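Local coordinates for protein catalase (Corynebacterium glutamicum, PDB 4B7H) that breaks hydrogen peroxide down to water and oxygen at a haem, carries bound NADPH, and is inhibited by nitric oxide, at residues E462-D465 with E466-E470; A187-V190 with T191-M194; L472-N475 with I476-M480; D493-N496 with N497-E500; D237-D241 with A242-K246. All coordinates share one frame; numbering follows the deposited sequence.

Interaction 1 of 5, residues E462-D465 with E466-E470. With NDP (NADPH dihydro-nicotinamide-adenine-dinucleotide phosphate), chain H.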
# COMPACT_ATOMS: atom_id res chain seq x y z
N GLU A 462 17.80 -48.35 5.75
CA GLU A 462 18.26 -48.91 4.47
C GLU A 462 19.18 -48.00 3.66
O GLU A 462 19.87 -48.48 2.76
CB GLU A 462 17.06 -49.32 3.62
CG GLU A 462 16.15 -50.33 4.29
CD GLU A 462 14.96 -50.72 3.44
OE1 GLU A 462 15.06 -50.69 2.20
OE2 GLU A 462 13.91 -51.06 4.02
N VAL A 463 19.19 -46.71 3.95
CA VAL A 463 19.94 -45.75 3.13
C VAL A 463 21.13 -45.13 3.85
O VAL A 463 22.26 -45.16 3.35
CB VAL A 463 19.03 -44.62 2.61
CG1 VAL A 463 19.86 -43.57 1.87
CG2 VAL A 463 17.92 -45.17 1.72
N LEU A 464 20.88 -44.54 5.02
CA LEU A 464 21.94 -43.82 5.73
C LEU A 464 23.09 -44.74 6.14
O LEU A 464 22.87 -45.89 6.54
CB LEU A 464 21.39 -43.15 6.98
CG LEU A 464 20.29 -42.10 6.76
CD1 LEU A 464 19.94 -41.45 8.09
CD2 LEU A 464 20.72 -41.05 5.74
N ASP A 465 24.32 -44.24 6.06
CA ASP A 465 25.45 -44.98 6.61
C ASP A 465 25.53 -44.77 8.12
O ASP A 465 24.78 -43.98 8.69
CB ASP A 465 26.78 -44.67 5.87
CG ASP A 465 27.25 -43.22 6.04
OD1 ASP A 465 27.14 -42.66 7.14
OD2 ASP A 465 27.78 -42.65 5.05
N GLU A 466 26.43 -45.49 8.79
CA GLU A 466 26.48 -45.42 10.25
C GLU A 466 26.80 -44.03 10.79
O GLU A 466 26.26 -43.62 11.82
CB GLU A 466 27.43 -46.48 10.81
CG GLU A 466 26.90 -47.92 10.69
CD GLU A 466 25.57 -48.10 11.39
OE1 GLU A 466 25.44 -47.63 12.54
OE2 GLU A 466 24.65 -48.68 10.78
N GLY A 467 27.66 -43.30 10.09
CA GLY A 467 27.99 -41.94 10.47
C GLY A 467 26.80 -41.00 10.34
O GLY A 467 26.55 -40.17 11.22
N GLU A 468 26.07 -41.13 9.24
CA GLU A 468 24.85 -40.35 9.03
C GLU A 468 23.81 -40.64 10.10
O GLU A 468 23.15 -39.73 10.60
CB GLU A 468 24.28 -40.60 7.63
CG GLU A 468 25.15 -40.04 6.51
CD GLU A 468 24.69 -40.46 5.13
OE1 GLU A 468 24.33 -41.64 4.95
OE2 GLU A 468 24.67 -39.60 4.21
N LYS A 469 23.69 -41.92 10.48
CA LYS A 469 22.72 -42.32 11.49
C LYS A 469 23.06 -41.71 12.85
O LYS A 469 22.18 -41.23 13.57
CB LYS A 469 22.64 -43.84 11.58
CG LYS A 469 22.01 -44.47 10.36
CD LYS A 469 22.32 -45.94 10.26
CE LYS A 469 21.44 -46.76 11.17
NZ LYS A 469 21.75 -48.21 11.04
N GLU A 470 24.35 -41.72 13.20
CA GLU A 470 24.78 -41.16 14.47
C GLU A 470 24.67 -39.64 14.48
O GLU A 470 24.16 -39.06 15.44
CB GLU A 470 26.21 -41.61 14.81
CG GLU A 470 26.79 -40.98 16.07
CD GLU A 470 26.13 -41.45 17.36
OE1 GLU A 470 25.38 -42.45 17.35
OE2 GLU A 470 26.38 -40.81 18.41
PA NDP H . 17.34 -45.20 -3.17
O1A NDP H . 18.46 -45.97 -2.57
O2A NDP H . 17.15 -45.49 -4.62
O5B NDP H . 17.64 -43.64 -2.96
C5B NDP H . 18.02 -43.15 -1.70
C4B NDP H . 18.16 -41.64 -1.84
O4B NDP H . 18.51 -41.09 -0.59
C3B NDP H . 19.25 -41.28 -2.85
O3B NDP H . 18.80 -40.22 -3.68
C2B NDP H . 20.39 -40.84 -1.94
O2B NDP H . 21.33 -39.97 -2.53
C1B NDP H . 19.60 -40.22 -0.80
N9A NDP H . 20.43 -39.95 0.40
C8A NDP H . 21.68 -40.43 0.67
N7A NDP H . 22.09 -39.92 1.86
C5A NDP H . 21.12 -39.11 2.34
C6A NDP H . 21.02 -38.35 3.50
N6A NDP H . 22.12 -38.05 4.20
N1A NDP H . 19.88 -37.62 3.73
C2A NDP H . 18.84 -37.64 2.82
N3A NDP H . 18.95 -38.40 1.67
C4A NDP H . 20.07 -39.12 1.43
O3 NDP H . 16.01 -45.50 -2.30
PN NDP H . 14.55 -44.87 -2.59
O1N NDP H . 14.58 -43.98 -3.79
O2N NDP H . 13.59 -46.00 -2.52
O5D NDP H . 14.28 -43.96 -1.30
C5D NDP H . 14.65 -44.42 -0.01
C4D NDP H . 14.62 -43.26 0.96
O4D NDP H . 15.57 -42.30 0.56
C3D NDP H . 13.27 -42.56 0.96
O3D NDP H . 12.40 -43.10 1.95
C2D NDP H . 13.64 -41.11 1.21
O2D NDP H . 13.60 -40.85 2.58
C1D NDP H . 15.09 -40.98 0.75
N1N NDP H . 15.20 -40.20 -0.50
C2N NDP H . 14.37 -40.50 -1.54
C3N NDP H . 14.41 -39.83 -2.75
C7N NDP H . 13.45 -40.22 -3.82
O7N NDP H . 13.03 -39.26 -4.73
N7N NDP H . 12.99 -41.47 -3.87
C4N NDP H . 15.39 -38.70 -3.00
C5N NDP H . 16.25 -38.44 -1.80
C6N NDP H . 16.12 -39.19 -0.63
P2B NDP H . 22.69 -40.54 -3.19
O1X NDP H . 23.40 -41.36 -2.14
O2X NDP H . 22.32 -41.38 -4.39
O3X NDP H . 23.52 -39.33 -3.60
O HOH W 1 23.82 -43.19 1.90
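Asp465 and Glu468 grip each other in a capping box at the start of helix 466-479. Asp465 is the N-cap. Its CG sits between the backbone N and the carbonyl carbon (chi1 65°), which turns the carboxylate back over the first helical turn. Asp465 OD1 accepts from Glu468 N at 2.8 Å, met nearly along the C-O bond. The return bond runs from Asp465 N to Glu468 OE1, also 2.8 Å and close to straight at 166°. It uses the anti lone pair of OE1. The two carboxylates are brought together, with Asp465 OD2 3.6 Å from Glu468 OE1. This like-charge approach is probably eased by the amide N-H groups of the helix start.

The other oxygen of Glu468 serves the cofactor. Glu468 OE2 accepts from N6A of the NADPH adenine at 3.0 Å. The box thus positions a residue that binds the adenine directly. Leu464 CD2 touches the adenine at C6A (3.5 Å), while Leu464 CB rests on Lys469 CG (3.7 Å). Lys469 NZ then folds back to a salt bridge with Glu466 OE2.

Helix 454-463 runs into this corner, and Tyr460 from it makes a cation-pi contact with Lys469. On the following helix Glu470 pairs with Arg505 of helix 500-514, so the corner joins three helices of the C-terminal domain beside the NADPH.

Interaction 2 of 5, residues A187-V190 with T191-M194. With NDP (NADPH dihydro-nicotinamide-adenine-dinucleotide phosphate), chain H.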
# COMPACT_ATOMS: atom_id res chain seq x y z
N ALA A 187 7.13 -36.32 9.91
CA ALA A 187 8.28 -37.16 10.24
C ALA A 187 9.25 -37.39 9.08
O ALA A 187 10.47 -37.40 9.27
CB ALA A 187 7.83 -38.48 10.84
N HIS A 188 8.73 -37.58 7.86
CA HIS A 188 9.63 -37.81 6.74
C HIS A 188 10.58 -36.63 6.54
O HIS A 188 11.81 -36.80 6.53
CB HIS A 188 8.86 -38.10 5.45
CG HIS A 188 9.71 -38.70 4.37
ND1 HIS A 188 9.21 -39.08 3.15
CD2 HIS A 188 11.03 -39.00 4.34
CE1 HIS A 188 10.19 -39.58 2.41
NE2 HIS A 188 11.30 -39.55 3.12
N GLN A 189 10.02 -35.44 6.42
CA GLN A 189 10.86 -34.28 6.16
C GLN A 189 11.72 -33.88 7.35
O GLN A 189 12.86 -33.42 7.18
CB GLN A 189 10.05 -33.09 5.66
CG GLN A 189 10.89 -31.84 5.47
CD GLN A 189 12.02 -32.03 4.48
OE1 GLN A 189 11.92 -32.86 3.57
NE2 GLN A 189 13.09 -31.26 4.63
N VAL A 190 11.22 -34.07 8.57
CA VAL A 190 12.03 -33.73 9.74
C VAL A 190 13.26 -34.64 9.81
O VAL A 190 14.36 -34.19 10.16
CB VAL A 190 11.22 -33.73 11.04
CG1 VAL A 190 12.12 -33.48 12.23
CG2 VAL A 190 10.13 -32.66 10.98
N THR A 191 13.11 -35.91 9.44
CA THR A 191 14.25 -36.82 9.40
C THR A 191 15.29 -36.35 8.37
O THR A 191 16.50 -36.36 8.64
CB THR A 191 13.79 -38.26 9.12
OG1 THR A 191 12.86 -38.66 10.13
CG2 THR A 191 14.97 -39.22 9.12
N TYR A 192 14.82 -35.91 7.21
CA TYR A 192 15.70 -35.36 6.18
C TYR A 192 16.39 -34.08 6.67
O TYR A 192 17.60 -33.91 6.50
CB TYR A 192 14.87 -35.10 4.93
CG TYR A 192 15.61 -34.78 3.65
CD1 TYR A 192 16.05 -33.49 3.38
CD2 TYR A 192 15.79 -35.75 2.66
CE1 TYR A 192 16.70 -33.18 2.19
CE2 TYR A 192 16.43 -35.45 1.46
CZ TYR A 192 16.88 -34.16 1.24
OH TYR A 192 17.50 -33.87 0.04
N LEU A 193 15.61 -33.20 7.28
CA LEU A 193 16.09 -31.91 7.78
C LEU A 193 17.15 -32.06 8.88
O LEU A 193 18.11 -31.29 8.96
CB LEU A 193 14.91 -31.09 8.32
CG LEU A 193 15.25 -29.80 9.08
CD1 LEU A 193 15.87 -28.74 8.16
CD2 LEU A 193 14.01 -29.26 9.79
N MET A 194 16.94 -33.04 9.76
CA MET A 194 17.81 -33.19 10.92
C MET A 194 19.10 -33.95 10.59
O MET A 194 20.00 -34.04 11.42
CB MET A 194 17.04 -33.88 12.06
CG MET A 194 15.97 -32.99 12.67
SD MET A 194 16.68 -31.64 13.61
CE MET A 194 15.32 -30.47 13.59
PA NDP H . 17.34 -45.20 -3.17
O1A NDP H . 18.46 -45.97 -2.57
O2A NDP H . 17.15 -45.49 -4.62
O5B NDP H . 17.64 -43.64 -2.96
C5B NDP H . 18.02 -43.15 -1.70
C4B NDP H . 18.16 -41.64 -1.84
O4B NDP H . 18.51 -41.09 -0.59
C3B NDP H . 19.25 -41.28 -2.85
O3B NDP H . 18.80 -40.22 -3.68
C2B NDP H . 20.39 -40.84 -1.94
O2B NDP H . 21.33 -39.97 -2.53
C1B NDP H . 19.60 -40.22 -0.80
N9A NDP H . 20.43 -39.95 0.40
C8A NDP H . 21.68 -40.43 0.67
N7A NDP H . 22.09 -39.92 1.86
C5A NDP H . 21.12 -39.11 2.34
C6A NDP H . 21.02 -38.35 3.50
N6A NDP H . 22.12 -38.05 4.20
N1A NDP H . 19.88 -37.62 3.73
C2A NDP H . 18.84 -37.64 2.82
N3A NDP H . 18.95 -38.40 1.67
C4A NDP H . 20.07 -39.12 1.43
O3 NDP H . 16.01 -45.50 -2.30
PN NDP H . 14.55 -44.87 -2.59
O1N NDP H . 14.58 -43.98 -3.79
O2N NDP H . 13.59 -46.00 -2.52
O5D NDP H . 14.28 -43.96 -1.30
C5D NDP H . 14.65 -44.42 -0.01
C4D NDP H . 14.62 -43.26 0.96
O4D NDP H . 15.57 -42.30 0.56
C3D NDP H . 13.27 -42.56 0.96
O3D NDP H . 12.40 -43.10 1.95
C2D NDP H . 13.64 -41.11 1.21
O2D NDP H . 13.60 -40.85 2.58
C1D NDP H . 15.09 -40.98 0.75
N1N NDP H . 15.20 -40.20 -0.50
C2N NDP H . 14.37 -40.50 -1.54
C3N NDP H . 14.41 -39.83 -2.75
C7N NDP H . 13.45 -40.22 -3.82
O7N NDP H . 13.03 -39.26 -4.73
N7N NDP H . 12.99 -41.47 -3.87
C4N NDP H . 15.39 -38.70 -3.00
C5N NDP H . 16.25 -38.44 -1.80
C6N NDP H . 16.12 -39.19 -0.63
P2B NDP H . 22.69 -40.54 -3.19
O1X NDP H . 23.40 -41.36 -2.14
O2X NDP H . 22.32 -41.38 -4.39
O3X NDP H . 23.52 -39.33 -3.60
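Ala187 O takes two donors from one residue: Thr191 N at 3.0 Å and Thr191 OG1 at 2.8 Å. They arrive from opposite faces of the carbonyl plane. With OG1 beside its own backbone N (chi1 -58°), the hydroxyl can reach back one turn and satisfy itself inside the helix. This is a familiar way for a buried threonine to be housed in an alpha helix.

The rest of the turn is regular. Leu193 N bonds to Gln189 O and Met194 N to Val190 O. Val190 and Met194 lie side by side and point the same way, with Val190 CG1 3.9 Å from Met194 CG. Gln189 bends at chi2 (59°), which carries its amide over toward Tyr192. Gln189 NE2 lies 3.9 Å from Tyr192 CD1, with the amide and ring planes 40° apart. The polar end of Gln189 is held by Thr144, through OE1.

His188 and Tyr192, one turn apart, both reach the NADPH. His188 NE2 shares a hydrogen bond of 2.7 Å with O2D of the nicotinamide ribose, which lies at the ring edge. His188 ND1 is bonded to Thr294 O, and this second bond fixes the ring. Tyr192 CE2 touches adenine C2A at 3.5 Å, and its hydroxyl is bonded to Asn143 O and Arg197.

The helix is buried on several sides. Helix 454-463 touches His188 and Thr191, helix 487-498 packs on Ala187, Val190 and Thr191, and Trp180 of helix 173-182 meets Val190, Leu193 and Met194.

Interaction 3 of 5, residues L472-N475 with I476-M480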
# COMPACT_ATOMS: atom_id res chain seq x y z
N LEU A 472 22.68 -37.84 12.76
CA LEU A 472 21.24 -37.56 12.81
C LEU A 472 20.75 -37.49 14.26
O LEU A 472 20.09 -36.53 14.65
CB LEU A 472 20.46 -38.63 12.03
CG LEU A 472 18.93 -38.57 12.10
CD1 LEU A 472 18.39 -37.25 11.51
CD2 LEU A 472 18.35 -39.76 11.37
N ALA A 473 21.07 -38.51 15.06
CA ALA A 473 20.65 -38.53 16.46
C ALA A 473 21.25 -37.35 17.23
O ALA A 473 20.59 -36.75 18.08
CB ALA A 473 21.04 -39.85 17.11
N ASP A 474 22.51 -37.03 16.93
CA ASP A 474 23.19 -35.94 17.60
C ASP A 474 22.54 -34.61 17.24
O ASP A 474 22.32 -33.76 18.10
CB ASP A 474 24.67 -35.91 17.22
CG ASP A 474 25.51 -35.13 18.21
OD1 ASP A 474 25.31 -35.31 19.44
OD2 ASP A 474 26.37 -34.34 17.77
N ASN A 475 22.22 -34.43 15.96
CA ASN A 475 21.58 -33.20 15.49
C ASN A 475 20.21 -33.02 16.12
O ASN A 475 19.85 -31.92 16.55
CB ASN A 475 21.45 -33.20 13.98
CG ASN A 475 22.78 -33.18 13.26
OD1 ASN A 475 23.81 -32.81 13.83
ND2 ASN A 475 22.77 -33.57 11.99
N ILE A 476 19.42 -34.09 16.14
CA ILE A 476 18.09 -34.03 16.73
C ILE A 476 18.17 -33.62 18.20
O ILE A 476 17.46 -32.72 18.64
CB ILE A 476 17.37 -35.39 16.62
CG1 ILE A 476 17.04 -35.72 15.16
CG2 ILE A 476 16.12 -35.39 17.49
CD1 ILE A 476 16.73 -37.21 14.92
N SER A 477 19.06 -34.27 18.95
CA SER A 477 19.17 -33.99 20.38
C SER A 477 19.65 -32.55 20.65
O SER A 477 19.25 -31.96 21.65
CB SER A 477 20.02 -35.04 21.11
OG SER A 477 21.30 -35.18 20.54
N ASN A 478 20.48 -32.00 19.76
CA ASN A 478 20.84 -30.58 19.83
C ASN A 478 19.62 -29.69 19.62
O ASN A 478 19.41 -28.73 20.36
CB ASN A 478 21.92 -30.23 18.81
CG ASN A 478 23.30 -30.70 19.22
OD1 ASN A 478 23.54 -31.02 20.38
ND2 ASN A 478 24.22 -30.72 18.26
N ALA A 479 18.83 -30.01 18.60
CA ALA A 479 17.65 -29.21 18.26
C ALA A 479 16.56 -29.30 19.33
O ALA A 479 15.68 -28.45 19.40
CB ALA A 479 17.11 -29.64 16.91
N MET A 480 16.60 -30.34 20.16
CA MET A 480 15.64 -30.50 21.24
C MET A 480 15.93 -29.63 22.46
O MET A 480 15.07 -29.46 23.32
CB MET A 480 15.57 -31.96 21.69
CG MET A 480 14.95 -32.90 20.67
SD MET A 480 15.25 -34.62 21.09
CE MET A 480 14.38 -34.80 22.65
O HOH W 2 26.86 -32.12 19.38
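Ile476 meets Leu472 one turn back in helix 466-479. Ile476 N bonds to Leu472 O at 2.9 Å, and Ile476 CD1 lies 3.8 Å from Leu472 CD1. The two side chains slant across each other. CG1 of Ile476 is anti to its carbonyl carbon (chi1 -68°), which lays that branch back over the preceding turn, 3.2 Å from Leu472 O. This apolar side is also packed by helix 187-194, and Trp495 of helix 487-498 meets Ile476.

Ser477 N bonds to Ala473 O. Ser477 OG stands 3.0 Å from both Ala473 O and Asp474 O. The same OG is hydrogen-bonded to Lys513 NZ.

Asn478 N bonds to Asp474 O. The ends of these two side chains are joined by a water, which donates to Asp474 OD2 at 2.8 Å and accepts from Asn478 ND2 at 3.2 Å. Asn478 ND2 also bonds to Asp241 OD2, and Asn478 OD1 accepts from Lys513 NZ. Ala479 N bonds to Asn475 O. Asn475 sends its own amide away to Met194 O on helix 187-194. Met480 N closes the turn on Ile476 O, and its side chain packs on helices 487-498 and 500-514.

The chemistry is thus split round the helix. One side is hydrocarbon, and another is a polar cluster centred on Lys513, which is salt-bridged to Asp474 OD1 and bonded to Ser477 and Asn478. The lysine charge probably favours an ionised Asp474, and the water completes the bridge at the partly exposed edge.

Interaction 4 of 5, residues D493-N496 with N497-E500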
# COMPACT_ATOMS: atom_id res chain seq x y z
N ASP A 493 8.58 -40.36 21.63
CA ASP A 493 7.67 -41.26 20.92
C ASP A 493 7.77 -41.09 19.41
O ASP A 493 7.76 -42.06 18.66
CB ASP A 493 6.22 -40.98 21.34
CG ASP A 493 5.91 -41.45 22.74
OD1 ASP A 493 6.69 -42.23 23.33
OD2 ASP A 493 4.84 -41.04 23.25
N TYR A 494 7.86 -39.83 18.98
CA TYR A 494 7.96 -39.49 17.57
C TYR A 494 9.17 -40.18 16.95
O TYR A 494 9.05 -40.84 15.92
CB TYR A 494 8.08 -37.98 17.50
CG TYR A 494 8.19 -37.28 16.16
CD1 TYR A 494 7.06 -36.86 15.47
CD2 TYR A 494 9.44 -36.93 15.65
CE1 TYR A 494 7.17 -36.13 14.29
CE2 TYR A 494 9.56 -36.21 14.47
CZ TYR A 494 8.43 -35.82 13.79
OH TYR A 494 8.57 -35.09 12.64
N TRP A 495 10.33 -40.05 17.58
CA TRP A 495 11.52 -40.69 17.03
C TRP A 495 11.50 -42.21 17.13
O TRP A 495 11.96 -42.89 16.22
CB TRP A 495 12.80 -40.06 17.60
CG TRP A 495 12.93 -38.67 17.08
CD1 TRP A 495 12.80 -37.50 17.79
CD2 TRP A 495 13.12 -38.29 15.71
NE1 TRP A 495 12.93 -36.42 16.94
CE2 TRP A 495 13.12 -36.88 15.66
CE3 TRP A 495 13.30 -39.01 14.52
CZ2 TRP A 495 13.31 -36.18 14.47
CZ3 TRP A 495 13.48 -38.32 13.34
CH2 TRP A 495 13.48 -36.91 13.32
N ASN A 496 10.92 -42.73 18.21
CA ASN A 496 10.74 -44.18 18.31
C ASN A 496 9.88 -44.71 17.17
O ASN A 496 10.14 -45.80 16.64
CB ASN A 496 10.10 -44.57 19.64
CG ASN A 496 11.08 -44.50 20.80
OD1 ASN A 496 12.30 -44.50 20.60
ND2 ASN A 496 10.55 -44.44 22.01
N ASN A 497 8.88 -43.94 16.77
CA ASN A 497 7.99 -44.34 15.68
C ASN A 497 8.70 -44.36 14.33
O ASN A 497 8.36 -45.17 13.47
CB ASN A 497 6.76 -43.44 15.60
CG ASN A 497 5.75 -43.71 16.71
OD1 ASN A 497 4.92 -42.86 17.03
ND2 ASN A 497 5.81 -44.89 17.30
N VAL A 498 9.67 -43.47 14.13
CA VAL A 498 10.51 -43.55 12.93
C VAL A 498 11.33 -44.84 12.97
O VAL A 498 11.31 -45.64 12.02
CB VAL A 498 11.42 -42.31 12.79
CG1 VAL A 498 12.42 -42.51 11.67
CG2 VAL A 498 10.58 -41.06 12.54
N ASP A 499 12.03 -45.05 14.08
CA ASP A 499 12.85 -46.25 14.28
C ASP A 499 13.23 -46.35 15.75
O ASP A 499 13.67 -45.37 16.35
CB ASP A 499 14.10 -46.19 13.40
CG ASP A 499 14.99 -47.40 13.59
OD1 ASP A 499 15.82 -47.38 14.52
OD2 ASP A 499 14.85 -48.36 12.81
N GLU A 500 13.06 -47.53 16.33
CA GLU A 500 13.29 -47.69 17.76
C GLU A 500 14.75 -47.47 18.15
O GLU A 500 15.04 -46.98 19.24
CB GLU A 500 12.81 -49.06 18.24
CG GLU A 500 11.31 -49.17 18.35
CD GLU A 500 10.87 -50.49 18.95
OE1 GLU A 500 11.48 -51.53 18.62
OE2 GLU A 500 9.92 -50.48 19.77
O HOH W 3 13.39 -46.75 21.62
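Asn497, Val498 and Asp499 give their backbone N-H groups to Asp493 O, Tyr494 O and Trp495 O, the last turn of alpha helix 487-498. The chain then leaves helical geometry at Asp499 (phi -166°). The arrangement is a tight helix-helix junction in which Asp499 ends one helix and is the N-cap of the next, helix 500-514. The Asp499 N to Trp495 O bond is 3.0 Å and almost straight, at 177°. The Asp499 side chain points away from this turn. Its OD1 caps Leu502 N, and its OD2 makes a salt bridge with Arg461, which ties the junction to helix 454-463.

Trp495 and Val498 lie side by side on the buried face, pointing the same way. Val498 CG2 comes obliquely to the indole, 3.9 Å from Trp495 CE3. One face of the indole carries the edge of its neighbour: Tyr494 CD2 sits 3.6 Å above the plane of the Trp495 ring, offset toward the rim. Helix 187-194 packs against both rings, and Tyr494 OH bonds to Ser186. Val498 itself meets Phe453 and Pro456.

The other side is polar and partly open to solvent. Asn497 leans back over the turn, with its CG 3.3 Å from Asp493 O. Across the junction, a single water donates to Asn496 OD1 at 2.7 Å and to Glu500 O at 2.9 Å.

Interaction 5 of 5, residues D237-D241 with A242-K246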
# COMPACT_ATOMS: atom_id res chain seq x y z
N ASP A 237 27.51 -31.49 -0.38
CA ASP A 237 28.61 -31.23 0.55
C ASP A 237 28.00 -30.51 1.74
O ASP A 237 27.39 -29.45 1.57
CB ASP A 237 29.67 -30.36 -0.14
CG ASP A 237 30.96 -30.28 0.64
OD1 ASP A 237 31.11 -31.02 1.64
OD2 ASP A 237 31.84 -29.48 0.25
N CYS A 238 28.14 -31.08 2.94
CA CYS A 238 27.41 -30.57 4.10
C CYS A 238 28.31 -30.23 5.27
O CYS A 238 29.28 -30.95 5.54
CB CYS A 238 26.36 -31.60 4.57
SG CYS A 238 25.19 -32.12 3.31
N PHE A 239 27.97 -29.15 5.98
CA PHE A 239 28.56 -28.83 7.27
C PHE A 239 28.01 -29.80 8.31
O PHE A 239 26.93 -30.36 8.12
CB PHE A 239 28.15 -27.42 7.71
CG PHE A 239 28.83 -26.33 6.95
CD1 PHE A 239 30.21 -26.28 6.83
CD2 PHE A 239 28.07 -25.31 6.38
CE1 PHE A 239 30.82 -25.25 6.12
CE2 PHE A 239 28.67 -24.28 5.67
CZ PHE A 239 30.05 -24.25 5.54
N THR A 240 28.74 -29.98 9.40
CA THR A 240 28.13 -30.56 10.60
C THR A 240 27.29 -29.48 11.27
O THR A 240 27.34 -28.31 10.89
CB THR A 240 29.19 -31.01 11.60
OG1 THR A 240 29.96 -29.87 12.01
CG2 THR A 240 30.11 -32.06 10.99
N ASP A 241 26.52 -29.87 12.28
CA ASP A 241 25.70 -28.93 13.04
C ASP A 241 26.59 -27.82 13.61
O ASP A 241 26.27 -26.64 13.48
CB ASP A 241 24.98 -29.68 14.16
CG ASP A 241 23.79 -28.92 14.73
OD1 ASP A 241 23.03 -28.29 13.95
OD2 ASP A 241 23.61 -28.95 15.96
N ALA A 242 27.72 -28.20 14.20
CA ALA A 242 28.63 -27.23 14.81
C ALA A 242 29.27 -26.29 13.78
O ALA A 242 29.37 -25.08 14.01
CB ALA A 242 29.71 -27.95 15.62
N GLU A 243 29.71 -26.85 12.66
CA GLU A 243 30.32 -26.05 11.60
C GLU A 243 29.36 -25.02 11.05
O GLU A 243 29.73 -23.86 10.86
CB GLU A 243 30.80 -26.95 10.45
CG GLU A 243 32.05 -27.75 10.76
CD GLU A 243 32.42 -28.68 9.62
OE1 GLU A 243 31.50 -29.18 8.94
OE2 GLU A 243 33.62 -28.92 9.42
N ALA A 244 28.12 -25.44 10.79
CA ALA A 244 27.12 -24.55 10.21
C ALA A 244 26.83 -23.37 11.15
O ALA A 244 26.70 -22.23 10.70
CB ALA A 244 25.84 -25.32 9.88
N ALA A 245 26.75 -23.65 12.45
CA ALA A 245 26.50 -22.61 13.44
C ALA A 245 27.68 -21.63 13.53
O ALA A 245 27.48 -20.43 13.69
CB ALA A 245 26.18 -23.22 14.79
N LYS A 246 28.90 -22.15 13.44
CA LYS A 246 30.07 -21.27 13.42
C LYS A 246 30.06 -20.35 12.20
O LYS A 246 30.30 -19.15 12.32
CB LYS A 246 31.37 -22.09 13.46
CG LYS A 246 32.63 -21.24 13.59
CD LYS A 246 33.87 -22.11 13.73
CE LYS A 246 35.13 -21.27 13.96
NZ LYS A 246 35.77 -20.83 12.69
O HOH W 4 31.53 -31.30 7.18
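Thr240 and Glu243 form a capping box at the N-terminus of helix 241-250. Thr240 is the N-cap, with OG1 between the backbone N and the carbonyl carbon (chi1 61°). Thr240 OG1 accepts from Glu243 N at 3.1 Å. Thr240 N in turn donates to Glu243 OE1 at 2.9 Å, on the anti side and 21° out of the carboxylate plane.

The tight part lies under this box. Phe239 CB rests on Ala244 CB (3.8 Å), and Phe239 CD1 touches Glu243 CB (3.7 Å). Glu243 OE1 lies in the plane of the phenyl ring, at its edge, and the ring and carboxylate stand almost perpendicular, 84° apart. Thr119 and Lys201 also touch Phe239, while Ala244 is buried against Thr199.

The loose side faces solvent at Ala242 and Ala245. Glu243 is held in the box although the residue is exposed. Asp241, the first helical residue, turns away from the helix, and its OD1 makes a salt bridge with Arg121. On the box itself a water bridges the loop to the helix, donating to Cys238 O and to Glu243 OE1, 2.8 Å from each.

Along the chain the order is interaction 2, 5, 1, 3, 4. Interactions 2 and 5 belong to the catalase core, and interactions 1, 3 and 4 to the C-terminal helical region. Interactions 1 and 3 share helix 466-479, with centres 14 Å apart, and helix 487-498 of interaction 4 follows. Helix 187-194 of interaction 2 joins core and helical region: it touches interactions 3 and 4, at 11 and 12 Å between centres. Interaction 5 meets only interaction 3, and its centre lies about 25 Å from that of interaction 4. Interactions 1 and 2 do not touch, yet both bind the NADPH. The cofactor is thus held where the helical region packs on the catalase core.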